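Local coordinates for Endoglucanase(Endo-1,4-beta-glucanase)protein (PDB 6R2J) that probably hydrolyses O-glycosidic bonds of beta-1,4-glucans as a family 5 endoglucanase, and holds cellobiose in a glycan pocket, at residues A[21-26]-A[35-40]; A[60-65]-A[98-103]; A[138-143]-A[173-178]; A[253-258]-A[280-285]. One frame throughout, in Å; residues are numbered along the deposited sequence. Where two conformers were deposited one is given.

Interaction 1. Residues A[21-26]-A[35-40]; sequences AGFAPH and HYFYPE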
# COMPACT_ATOMS: atom_id res chain seq x y z
N ALA A 21 -0.83 -12.76 0.31
CA ALA A 21 -2.26 -13.11 0.37
C ALA A 21 -3.03 -12.68 -0.88
O ALA A 21 -4.18 -13.12 -1.05
CB ALA A 21 -2.89 -12.48 1.62
N GLY A 22 -2.44 -11.83 -1.71
CA GLY A 22 -3.01 -11.46 -2.98
C GLY A 22 -2.40 -12.14 -4.17
O GLY A 22 -2.72 -11.76 -5.30
N PHE A 23 -1.53 -13.11 -3.96
CA PHE A 23 -0.88 -13.83 -5.04
C PHE A 23 -1.90 -14.63 -5.87
O PHE A 23 -2.92 -15.10 -5.36
CB PHE A 23 0.10 -14.84 -4.42
CG PHE A 23 1.48 -14.29 -4.09
CD1 PHE A 23 1.67 -12.95 -3.76
CD2 PHE A 23 2.59 -15.14 -4.13
CE1 PHE A 23 2.95 -12.47 -3.47
CE2 PHE A 23 3.86 -14.67 -3.88
CZ PHE A 23 4.06 -13.33 -3.54
N ALA A 24 -1.56 -14.81 -7.15
CA ALA A 24 -2.34 -15.63 -8.08
C ALA A 24 -3.82 -15.25 -8.02
O ALA A 24 -4.68 -16.11 -7.79
CB ALA A 24 -2.13 -17.11 -7.80
N PRO A 25 -4.15 -13.98 -8.22
CA PRO A 25 -5.54 -13.54 -8.01
C PRO A 25 -6.54 -14.15 -8.96
O PRO A 25 -7.74 -14.08 -8.66
CB PRO A 25 -5.48 -12.02 -8.20
CG PRO A 25 -4.23 -11.77 -8.97
CD PRO A 25 -3.27 -12.87 -8.64
N HIS A 26 -6.12 -14.70 -10.11
CA HIS A 26 -7.07 -15.38 -11.00
C HIS A 26 -7.54 -16.72 -10.44
O HIS A 26 -8.58 -17.24 -10.87
CB HIS A 26 -6.44 -15.48 -12.39
CG HIS A 26 -6.16 -14.14 -13.03
ND1 HIS A 26 -5.51 -14.00 -14.24
CD2 HIS A 26 -6.44 -12.88 -12.60
CE1 HIS A 26 -5.39 -12.72 -14.53
NE2 HIS A 26 -5.95 -12.01 -13.56
N HIS A 35 -1.40 -21.31 -3.62
CA HIS A 35 -1.60 -20.20 -4.53
C HIS A 35 -1.26 -18.87 -3.91
O HIS A 35 -0.80 -17.96 -4.60
CB HIS A 35 -3.05 -20.19 -5.02
CG HIS A 35 -3.48 -21.52 -5.55
ND1 HIS A 35 -4.41 -22.31 -4.90
CD2 HIS A 35 -3.12 -22.20 -6.66
CE1 HIS A 35 -4.59 -23.43 -5.59
NE2 HIS A 35 -3.81 -23.39 -6.65
N TYR A 36 -1.46 -18.74 -2.61
CA TYR A 36 -1.13 -17.54 -1.87
C TYR A 36 -0.61 -17.98 -0.51
O TYR A 36 -0.66 -19.16 -0.15
CB TYR A 36 -2.32 -16.59 -1.76
CG TYR A 36 -3.49 -17.13 -0.94
CD1 TYR A 36 -3.51 -16.97 0.45
CD2 TYR A 36 -4.56 -17.80 -1.53
CE1 TYR A 36 -4.54 -17.44 1.19
CE2 TYR A 36 -5.59 -18.28 -0.78
CZ TYR A 36 -5.59 -18.09 0.59
OH TYR A 36 -6.63 -18.55 1.36
N PHE A 37 -0.07 -17.02 0.22
CA PHE A 37 0.70 -17.30 1.42
C PHE A 37 0.52 -16.12 2.37
O PHE A 37 0.40 -14.98 1.95
CB PHE A 37 2.21 -17.44 1.16
CG PHE A 37 2.53 -18.20 -0.07
CD1 PHE A 37 2.30 -19.55 -0.12
CD2 PHE A 37 3.01 -17.56 -1.21
CE1 PHE A 37 2.56 -20.26 -1.26
CE2 PHE A 37 3.23 -18.26 -2.35
CZ PHE A 37 3.03 -19.62 -2.37
N TYR A 38 0.55 -16.41 3.61
CA TYR A 38 0.58 -15.47 4.71
C TYR A 38 1.92 -15.53 5.45
O TYR A 38 2.56 -16.58 5.54
CB TYR A 38 -0.58 -15.80 5.66
CG TYR A 38 -1.85 -15.06 5.27
CD1 TYR A 38 -2.62 -15.48 4.21
CD2 TYR A 38 -2.26 -13.93 5.96
CE1 TYR A 38 -3.77 -14.80 3.85
CE2 TYR A 38 -3.41 -13.23 5.61
CZ TYR A 38 -4.17 -13.66 4.56
OH TYR A 38 -5.31 -12.95 4.22
N PRO A 39 2.39 -14.38 5.92
CA PRO A 39 3.69 -14.34 6.58
C PRO A 39 3.62 -14.96 7.97
O PRO A 39 2.55 -15.18 8.55
CB PRO A 39 4.01 -12.84 6.63
CG PRO A 39 2.63 -12.16 6.65
CD PRO A 39 1.75 -13.05 5.81
N GLU A 40 4.81 -15.23 8.50
CA GLU A 40 5.03 -15.82 9.81
C GLU A 40 5.77 -14.83 10.70
O GLU A 40 6.22 -13.77 10.24
CB GLU A 40 5.82 -17.11 9.69
CG GLU A 40 5.11 -18.15 8.88
CD GLU A 40 3.89 -18.72 9.60
OE1 GLU A 40 3.63 -18.35 10.78
OE2 GLU A 40 3.20 -19.56 8.97
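F23 packs against H35, Y36 and F37, and its side chain can be followed outward from the backbone. F23 CB lies 3.3 Å from H35 O and, a little farther off, 4.0 Å from Y36 CB. The next bond sets CG anti to the carbonyl carbon (chi1 -85°), which carries the ring toward F37. There the CD2 branch does the touching, F23 CD2 standing 3.6 Å from F37 CE2. F23 CE2 follows at 4.0 Å from F37 CD2. With the planes at 78° and the centroids 5.7 Å apart, the two rings meet obliquely. The F23 ring also takes part in an edge-to-face pair with W289.

Both segments belong to the loop that leads from strand 14-18 to helix 41-49, the first beta-to-alpha connection of the TIM barrel. They run nearly antiparallel, 165° apart, yet no hydrogen bond joins the two segments themselves, and packing holds them together; F37 is backbone hydrogen-bonded to G20 next door. A24 CB adds to the packing, 3.6 Å from H35 O. At the other end, A21 CB lies against the CE1-CZ side of Y38, 3.3 Å from Y38 CE1, while Y38 OH is hydrogen-bonded to Q76 of helix 74-89. A leucine in place of Y38 would probably leave Q76 without this hydroxyl partner and open a gap beside A21 CB. Y36 CB backs onto F23 CB, and the hydroxyl of Y36 likewise reaches Q76. The carbonyl oxygens of A21 and F23 turn to a different partner, the guanidinium group of R63.

Interaction 2. Residues A[60-65]-A[98-103]; sequences IWERVQ and MHNYGR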
# COMPACT_ATOMS: atom_id res chain seq x y z
N ILE A 60 -7.07 -9.97 -1.13
CA ILE A 60 -8.11 -9.75 -2.14
C ILE A 60 -9.50 -9.98 -1.57
O ILE A 60 -9.73 -10.84 -0.71
CB ILE A 60 -7.87 -10.49 -3.47
CG1 ILE A 60 -7.86 -12.01 -3.27
CG2 ILE A 60 -6.55 -9.96 -4.14
CD1 ILE A 60 -7.76 -12.78 -4.58
N TRP A 61 -10.44 -9.20 -2.07
CA TRP A 61 -11.83 -9.30 -1.66
C TRP A 61 -12.38 -10.72 -1.89
O TRP A 61 -13.07 -11.28 -1.03
CB TRP A 61 -12.61 -8.19 -2.38
CG TRP A 61 -14.05 -8.08 -2.10
CD1 TRP A 61 -14.82 -8.84 -1.24
CD2 TRP A 61 -14.94 -7.15 -2.72
NE1 TRP A 61 -16.13 -8.45 -1.32
CE2 TRP A 61 -16.24 -7.40 -2.20
CE3 TRP A 61 -14.77 -6.12 -3.67
CZ2 TRP A 61 -17.34 -6.66 -2.59
CZ3 TRP A 61 -15.88 -5.41 -4.07
CH2 TRP A 61 -17.15 -5.69 -3.54
N GLU A 62 -12.00 -11.34 -3.01
CA GLU A 62 -12.53 -12.65 -3.38
C GLU A 62 -12.19 -13.73 -2.36
O GLU A 62 -12.88 -14.75 -2.30
CB GLU A 62 -12.00 -13.02 -4.77
CG GLU A 62 -12.57 -12.17 -5.91
CD GLU A 62 -11.76 -10.90 -6.21
OE1 GLU A 62 -10.86 -10.55 -5.42
OE2 GLU A 62 -12.04 -10.23 -7.23
N ARG A 63 -11.15 -13.55 -1.57
CA ARG A 63 -10.80 -14.54 -0.57
C ARG A 63 -11.43 -14.25 0.79
O ARG A 63 -11.53 -15.18 1.60
CB ARG A 63 -9.26 -14.70 -0.49
CG ARG A 63 -8.69 -15.39 -1.72
CD ARG A 63 -7.16 -15.38 -1.80
NE ARG A 63 -6.74 -16.10 -3.02
CZ ARG A 63 -5.70 -15.79 -3.80
NH1 ARG A 63 -4.91 -14.78 -3.51
NH2 ARG A 63 -5.43 -16.53 -4.87
N VAL A 64 -11.81 -12.98 1.07
CA VAL A 64 -12.55 -12.66 2.30
C VAL A 64 -14.05 -12.86 2.10
O VAL A 64 -14.77 -13.10 3.07
CB VAL A 64 -12.29 -11.27 2.92
CG1 VAL A 64 -10.83 -11.15 3.38
CG2 VAL A 64 -12.72 -10.16 1.96
N GLN A 65 -14.53 -12.71 0.86
CA GLN A 65 -15.94 -12.91 0.52
C GLN A 65 -15.99 -13.63 -0.83
O GLN A 65 -15.83 -13.01 -1.89
CB GLN A 65 -16.70 -11.59 0.49
CG GLN A 65 -18.21 -11.78 0.46
CD GLN A 65 -18.97 -10.47 0.55
OE1 GLN A 65 -18.51 -9.45 0.04
NE2 GLN A 65 -20.12 -10.48 1.21
N MET A 98 -6.90 -3.85 0.18
CA MET A 98 -7.76 -4.66 -0.68
C MET A 98 -7.24 -4.52 -2.11
O MET A 98 -7.48 -3.52 -2.80
CB MET A 98 -9.22 -4.24 -0.58
CG MET A 98 -10.12 -4.99 -1.55
SD MET A 98 -11.90 -4.70 -1.34
CE MET A 98 -12.27 -5.40 0.28
N HIS A 99 -6.51 -5.53 -2.56
CA HIS A 99 -5.63 -5.43 -3.73
C HIS A 99 -6.39 -5.79 -5.01
O HIS A 99 -6.02 -6.72 -5.76
CB HIS A 99 -4.46 -6.38 -3.49
CG HIS A 99 -3.19 -6.00 -4.18
ND1 HIS A 99 -2.47 -4.88 -3.83
CD2 HIS A 99 -2.49 -6.62 -5.16
CE1 HIS A 99 -1.38 -4.82 -4.58
NE2 HIS A 99 -1.37 -5.87 -5.39
N ASN A 100 -7.44 -5.00 -5.29
CA ASN A 100 -8.46 -5.45 -6.24
C ASN A 100 -8.65 -4.66 -7.53
O ASN A 100 -9.52 -5.04 -8.33
CB ASN A 100 -9.81 -5.60 -5.52
CG ASN A 100 -10.04 -7.00 -4.99
OD1 ASN A 100 -9.48 -7.38 -4.00
ND2 ASN A 100 -10.86 -7.77 -5.68
N TYR A 101 -7.91 -3.59 -7.78
CA TYR A 101 -7.87 -2.98 -9.12
C TYR A 101 -9.22 -2.46 -9.60
O TYR A 101 -9.49 -2.43 -10.80
CB TYR A 101 -7.31 -3.98 -10.14
CG TYR A 101 -5.93 -4.49 -9.81
CD1 TYR A 101 -4.82 -3.73 -10.06
CD2 TYR A 101 -5.76 -5.71 -9.21
CE1 TYR A 101 -3.57 -4.19 -9.73
CE2 TYR A 101 -4.51 -6.16 -8.87
CZ TYR A 101 -3.41 -5.40 -9.12
OH TYR A 101 -2.17 -5.89 -8.77
N GLY A 102 -10.08 -2.03 -8.68
CA GLY A 102 -11.41 -1.56 -9.02
C GLY A 102 -12.42 -2.65 -9.38
O GLY A 102 -13.48 -2.31 -9.94
N ARG A 103 -12.13 -3.92 -9.08
CA ARG A 103 -12.93 -5.02 -9.61
C ARG A 103 -13.15 -6.12 -8.57
O ARG A 103 -12.36 -6.30 -7.65
CB ARG A 103 -12.27 -5.65 -10.85
CG ARG A 103 -12.16 -4.69 -12.05
CD ARG A 103 -11.09 -5.15 -13.05
NE ARG A 103 -11.24 -4.49 -14.34
CZ ARG A 103 -10.89 -3.22 -14.58
NH1 ARG A 103 -10.37 -2.47 -13.60
NH2 ARG A 103 -11.10 -2.69 -15.78
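W61 overlaps the sulfur end of M98: W61 CB is 3.7 Å from M98 SD, and the sulfur lies 4.7 Å from the centroid of the five-membered ring, 49° off its normal. This is a Met-aromatic contact of oblique geometry. The bend at the last torsion of M98 (chi3 -66°) brings its methyl in as well, M98 CE sitting 4.0 Å from W61 CG. At the indole edge, in the ring plane, W61 NE1 donates a hydrogen bond to Q65 OE1 within the same segment.

The polar half of the contact is carried by N100. Its OD1 accepts the backbone N-H of W61 in an almost straight bond (2.8 Å from W61 N to N100 OD1, 172° at the hydrogen), at the start of the short helix 61-64. W61 and N100 follow strands 54-59 and 93-98, so the asparagine ties together two adjacent beta-to-alpha loops at the C-terminal end of the TIM barrel. The amide nitrogen makes two bonds: N100 ND2 donates to E62 OE1 at 2.8 Å, on the syn side of the carboxylate, and to R103 O at 2.9 Å, bridging the ends of the type I' turn from N100 to R103. The amide is thus held at both its oxygen and its nitrogen, which fixes which way round it sits. E62 OE2 is hydrogen-bonded to the N-H of H105. I60 CG2 lies 3.7 Å from the carbonyl oxygen H99 O, just ahead of the turn.

Interaction 3. Residues A[138-143]-A[173-178]; sequences GYDIMN and FIEGER. With BGC (beta-D-glucopyranose), chain E; BGC (beta-D-glucopyranose), chain B.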
# COMPACT_ATOMS: atom_id res chain seq x y z
N GLY A 138 -4.45 1.26 9.23
CA GLY A 138 -5.57 1.74 8.44
C GLY A 138 -5.91 0.83 7.29
O GLY A 138 -5.38 -0.28 7.15
N TYR A 139 -6.85 1.33 6.48
CA TYR A 139 -7.47 0.56 5.40
C TYR A 139 -7.16 1.22 4.06
O TYR A 139 -7.66 2.32 3.76
CB TYR A 139 -9.00 0.45 5.54
CG TYR A 139 -9.48 -0.26 6.77
CD1 TYR A 139 -8.92 -1.48 7.13
CD2 TYR A 139 -10.48 0.28 7.56
CE1 TYR A 139 -9.33 -2.14 8.23
CE2 TYR A 139 -10.91 -0.38 8.70
CZ TYR A 139 -10.33 -1.60 9.03
OH TYR A 139 -10.72 -2.29 10.16
N ASP A 140 -6.38 0.53 3.24
CA ASP A 140 -6.15 0.91 1.84
C ASP A 140 -7.28 0.22 1.09
O ASP A 140 -7.21 -0.96 0.75
CB ASP A 140 -4.74 0.47 1.47
CG ASP A 140 -4.29 0.98 0.12
OD1 ASP A 140 -5.16 1.38 -0.71
OD2 ASP A 140 -3.05 0.93 -0.10
N ILE A 141 -8.38 0.96 0.93
CA ILE A 141 -9.62 0.34 0.49
C ILE A 141 -9.57 -0.19 -0.95
O ILE A 141 -10.40 -1.03 -1.32
CB ILE A 141 -10.81 1.31 0.69
CG1 ILE A 141 -10.66 2.60 -0.11
CG2 ILE A 141 -10.97 1.69 2.16
CD1 ILE A 141 -11.91 3.45 -0.17
N MET A 142 -8.62 0.24 -1.77
CA MET A 142 -8.49 -0.36 -3.09
C MET A 142 -7.11 -0.08 -3.67
O MET A 142 -6.70 1.07 -3.74
CB MET A 142 -9.54 0.22 -4.06
CG MET A 142 -9.58 -0.41 -5.45
SD MET A 142 -9.84 -2.18 -5.36
CE MET A 142 -11.32 -2.29 -4.37
N ASN A 143 -6.47 -1.13 -4.16
CA ASN A 143 -5.22 -1.02 -4.91
C ASN A 143 -5.46 -0.73 -6.40
O ASN A 143 -6.23 -1.42 -7.09
CB ASN A 143 -4.42 -2.32 -4.73
CG ASN A 143 -3.09 -2.34 -5.51
OD1 ASN A 143 -2.15 -1.68 -5.11
ND2 ASN A 143 -3.04 -3.09 -6.62
N PHE A 173 -6.76 4.99 3.41
CA PHE A 173 -5.87 5.33 2.31
C PHE A 173 -6.62 5.25 0.99
O PHE A 173 -7.22 4.21 0.65
CB PHE A 173 -4.63 4.43 2.35
CG PHE A 173 -3.84 4.59 3.64
CD1 PHE A 173 -4.25 4.00 4.81
CD2 PHE A 173 -2.69 5.37 3.68
CE1 PHE A 173 -3.55 4.18 5.97
CE2 PHE A 173 -1.96 5.52 4.86
CZ PHE A 173 -2.41 4.94 5.98
N ILE A 174 -6.58 6.36 0.26
CA ILE A 174 -7.32 6.53 -0.98
C ILE A 174 -6.32 6.58 -2.14
O ILE A 174 -5.51 7.51 -2.24
CB ILE A 174 -8.20 7.80 -0.94
CG1 ILE A 174 -9.12 7.80 0.29
CG2 ILE A 174 -9.04 7.92 -2.25
CD1 ILE A 174 -10.15 6.69 0.35
N GLU A 175 -6.43 5.61 -3.03
CA GLU A 175 -5.76 5.63 -4.32
C GLU A 175 -6.64 6.27 -5.40
O GLU A 175 -7.87 6.44 -5.24
CB GLU A 175 -5.36 4.19 -4.70
CG GLU A 175 -4.44 3.58 -3.62
CD GLU A 175 -3.86 2.24 -3.98
OE1 GLU A 175 -3.45 2.08 -5.14
OE2 GLU A 175 -3.81 1.35 -3.08
N GLY A 176 -5.99 6.66 -6.50
CA GLY A 176 -6.64 7.23 -7.64
C GLY A 176 -6.52 6.36 -8.89
O GLY A 176 -5.91 5.30 -8.92
N GLU A 177 -7.13 6.87 -9.94
CA GLU A 177 -7.22 6.22 -11.24
C GLU A 177 -5.83 6.17 -11.92
O GLU A 177 -4.79 6.59 -11.36
CB GLU A 177 -8.35 6.91 -12.01
CG GLU A 177 -8.67 6.56 -13.43
CD GLU A 177 -9.06 5.12 -13.69
OE1 GLU A 177 -8.20 4.48 -14.27
OE2 GLU A 177 -10.20 4.64 -13.39
N ARG A 178 -5.82 5.56 -13.10
CA ARG A 178 -4.60 5.30 -13.84
C ARG A 178 -3.58 4.52 -13.01
O ARG A 178 -2.39 4.86 -12.97
CB ARG A 178 -3.96 6.57 -14.39
CG ARG A 178 -3.17 6.30 -15.68
CD ARG A 178 -1.90 7.12 -15.72
NE ARG A 178 -0.92 6.52 -16.64
CZ ARG A 178 -0.29 5.37 -16.42
NH1 ARG A 178 -0.50 4.69 -15.28
NH2 ARG A 178 0.56 4.90 -17.35
C2 BGC E . 1.11 2.93 -13.52
C3 BGC E . 1.02 3.53 -12.15
C4 BGC E . 1.23 2.37 -11.24
C5 BGC E . 2.14 1.28 -11.70
C6 BGC E . 2.17 0.34 -10.53
C1 BGC E . 1.92 1.68 -13.94
O2 BGC E . 1.20 4.09 -14.44
O3 BGC E . -0.25 4.15 -11.90
O4 BGC E . 1.56 3.11 -10.08
O5 BGC E . 1.52 0.66 -12.93
O6 BGC E . 2.62 -0.95 -11.03
C2 BGC B . 0.62 -1.79 -16.09
C3 BGC B . 0.54 -0.68 -15.08
C4 BGC B . 1.32 0.41 -15.77
C5 BGC B . 0.74 0.82 -17.16
C6 BGC B . 1.60 1.84 -17.94
C1 BGC B . -0.22 -1.44 -17.33
O1 BGC B . -0.40 -2.46 -18.26
O2 BGC B . 0.11 -3.03 -15.62
O3 BGC B . 1.22 -0.88 -13.83
O4 BGC B . 1.48 1.70 -15.19
O5 BGC B . 0.33 -0.24 -18.10
O6 BGC B . 2.08 2.79 -17.01
O HOH W 1 -7.62 3.15 -2.00
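A trans first torsion in D140 (chi1 -171°) turns its carboxylate toward the neighbouring strand, and E175, extended beyond CG (chi2 -173°), reaches across to meet it. D140 OD1 and E175 OE2 are 2.7 Å apart, the two carboxylate planes crossing at 61°. Oxygens this close suggest that one acid holds a proton, and R56 makes salt bridges to both residues. E175 OE1 takes the backbone N-H of E144 in the glycan pocket. Replacing E175 with alanine is likely to leave R56 with one fewer acidic partner and the E144 N-H without its acceptor.

Next to the acids the strands pair in parallel: F173 N donates to Y139 O at 2.8 Å, while the bond from I141 N to F173 O, at 3.5 Å, is weak. Where the strands part, one water accepts from E175 N and lies 2.9 Å from both M142 O and F173 O. I141 CD1 and I174 CD1 touch at 3.7 Å. Farther along, R178 is part of the pocket that holds the glucose units. Strands 136-140 and 171-175, joined through helix 152-166, form a beta-alpha-beta unit of the TIM barrel, whose C-terminal strand ends carry the sugar site, consistent with family 5 glycosidases.

Interaction 4. Residues A[253-258]-A[280-285]; sequences YGIPDD and SAYWAG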
# COMPACT_ATOMS: atom_id res chain seq x y z
N TYR A 253 6.77 1.18 -4.65
CA TYR A 253 7.95 1.60 -5.39
C TYR A 253 8.91 0.43 -5.15
O TYR A 253 8.86 -0.19 -4.08
CB TYR A 253 8.52 2.91 -4.87
CG TYR A 253 9.36 2.77 -3.64
CD1 TYR A 253 8.77 2.77 -2.38
CD2 TYR A 253 10.74 2.65 -3.74
CE1 TYR A 253 9.52 2.66 -1.28
CE2 TYR A 253 11.50 2.53 -2.61
CZ TYR A 253 10.90 2.51 -1.39
OH TYR A 253 11.70 2.38 -0.27
N GLY A 254 9.77 0.10 -6.11
CA GLY A 254 10.71 -1.00 -5.95
C GLY A 254 11.68 -0.99 -7.10
O GLY A 254 11.45 -0.34 -8.12
N ILE A 255 12.79 -1.70 -6.91
CA ILE A 255 13.83 -1.72 -7.93
C ILE A 255 14.39 -3.12 -8.05
O ILE A 255 14.46 -3.89 -7.08
CB ILE A 255 15.00 -0.73 -7.64
CG1 ILE A 255 15.71 -1.07 -6.33
CG2 ILE A 255 14.55 0.71 -7.58
CD1 ILE A 255 16.91 -0.16 -6.00
N PRO A 256 14.82 -3.48 -9.27
CA PRO A 256 15.59 -4.72 -9.41
C PRO A 256 16.98 -4.58 -8.82
O PRO A 256 17.58 -3.50 -8.81
CB PRO A 256 15.67 -4.92 -10.94
CG PRO A 256 14.58 -3.97 -11.53
CD PRO A 256 14.57 -2.81 -10.57
N ASP A 257 17.52 -5.70 -8.39
CA ASP A 257 18.85 -5.78 -7.83
C ASP A 257 19.97 -5.80 -8.88
O ASP A 257 21.13 -5.95 -8.49
CB ASP A 257 18.92 -7.06 -6.98
CG ASP A 257 18.67 -8.38 -7.80
OD1 ASP A 257 18.95 -8.38 -9.02
OD2 ASP A 257 18.25 -9.42 -7.23
N ASP A 258 19.68 -5.62 -10.16
CA ASP A 258 20.72 -5.69 -11.19
C ASP A 258 20.79 -4.43 -12.05
O ASP A 258 21.40 -4.43 -13.13
CB ASP A 258 20.51 -6.92 -12.07
CG ASP A 258 19.23 -6.87 -12.89
OD1 ASP A 258 18.36 -6.00 -12.59
OD2 ASP A 258 19.12 -7.69 -13.85
N SER A 280 6.22 5.74 2.71
CA SER A 280 6.31 4.92 1.52
C SER A 280 6.32 3.46 1.94
O SER A 280 6.59 3.14 3.09
CB SER A 280 7.63 5.19 0.78
OG SER A 280 8.75 4.64 1.47
N ALA A 281 6.06 2.57 0.98
CA ALA A 281 6.18 1.14 1.21
C ALA A 281 6.86 0.52 0.00
O ALA A 281 6.40 0.68 -1.13
CB ALA A 281 4.81 0.50 1.50
N TYR A 282 7.99 -0.13 0.26
CA TYR A 282 8.74 -0.84 -0.76
C TYR A 282 7.97 -2.06 -1.23
O TYR A 282 7.38 -2.77 -0.42
CB TYR A 282 10.08 -1.30 -0.17
CG TYR A 282 10.96 -1.90 -1.23
CD1 TYR A 282 11.76 -1.09 -1.98
CD2 TYR A 282 10.93 -3.25 -1.52
CE1 TYR A 282 12.54 -1.59 -2.95
CE2 TYR A 282 11.67 -3.75 -2.52
CZ TYR A 282 12.48 -2.91 -3.24
OH TYR A 282 13.23 -3.36 -4.27
N TRP A 283 8.05 -2.35 -2.53
CA TRP A 283 7.48 -3.56 -3.13
C TRP A 283 8.60 -4.49 -3.59
O TRP A 283 9.25 -4.21 -4.60
CB TRP A 283 6.64 -3.17 -4.34
CG TRP A 283 5.93 -4.40 -4.90
CD1 TRP A 283 6.40 -5.30 -5.84
CD2 TRP A 283 4.64 -4.88 -4.50
NE1 TRP A 283 5.47 -6.30 -6.04
CE2 TRP A 283 4.39 -6.06 -5.22
CE3 TRP A 283 3.68 -4.42 -3.59
CZ2 TRP A 283 3.20 -6.78 -5.06
CZ3 TRP A 283 2.53 -5.10 -3.47
CH2 TRP A 283 2.30 -6.28 -4.17
N ALA A 284 8.81 -5.62 -2.89
CA ALA A 284 8.03 -6.08 -1.74
C ALA A 284 8.91 -7.04 -0.98
O ALA A 284 9.85 -7.55 -1.57
CB ALA A 284 6.77 -6.80 -2.20
N GLY A 285 8.56 -7.33 0.28
CA GLY A 285 9.18 -8.42 1.04
C GLY A 285 8.20 -9.54 1.41
O GLY A 285 7.05 -9.53 0.95
O HOH W 2 9.93 2.19 1.96
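S280 starts the contact by setting its OG 3.5 Å from Y253 CE1; a water 2.8 Å from S280 OG and 2.9 Å from Y253 OH bridges the two hydroxyls, and S280 OG is also hydrogen-bonded to H14. A281 contributes its carbonyl, with A281 O 3.4 Å from Y253 CD1. Y282 then turns the edge of its ring to the face of Y253, a T-shaped pair with centroids 5.3 Å apart and planes at 87°. Its trans chi1 (-174°) sends the phenol along the backbone of 253-255, with Y253 O over one face of the ring, past G254 CA, until Y282 OH accepts the N-H of I255 at 3.1 Å from I255 N. The same hydroxyl is hydrogen-bonded to L294 O. W283 closes the contact: W283 N donates to Y253 O at 2.8 Å. G254, with no side chain, lets its CA come 3.8 Å from W283 O, a buried carbonyl that has no partner in the model. The W283-A284 peptide is cis, and the chain turns a corner at W283.

Strand 280-285 closes the TIM barrel between its first and seventh strands, pairing with strand 14-18 through S280 and Y282 and with L250 of strand 248-252 through A281, while helices 260-276 and 305-311 pack on the Y253 side chain.

How the interactions relate
The contacts follow one another along the chain, each closing before the next opens, and all lie within the one TIM-barrel domain. Interactions 1 and 2 have centres 12 Å apart and meet through R63, which donates to A21 O and F23 O. Interactions 2 and 3 are also 12 Å apart; adjoining strands 93-98 and 136-140 join them through backbone bonds from M98 to D140 and N143. Interaction 4, 22 Å from interaction 2 between centres, still touches it where W283 packs on H99, and shares the barrel sheet with interaction 3. Together they lie at or near the C-terminal ends of most of the barrel strands, the end that carries the sugar site, and interaction 3 extends to the bound sugars.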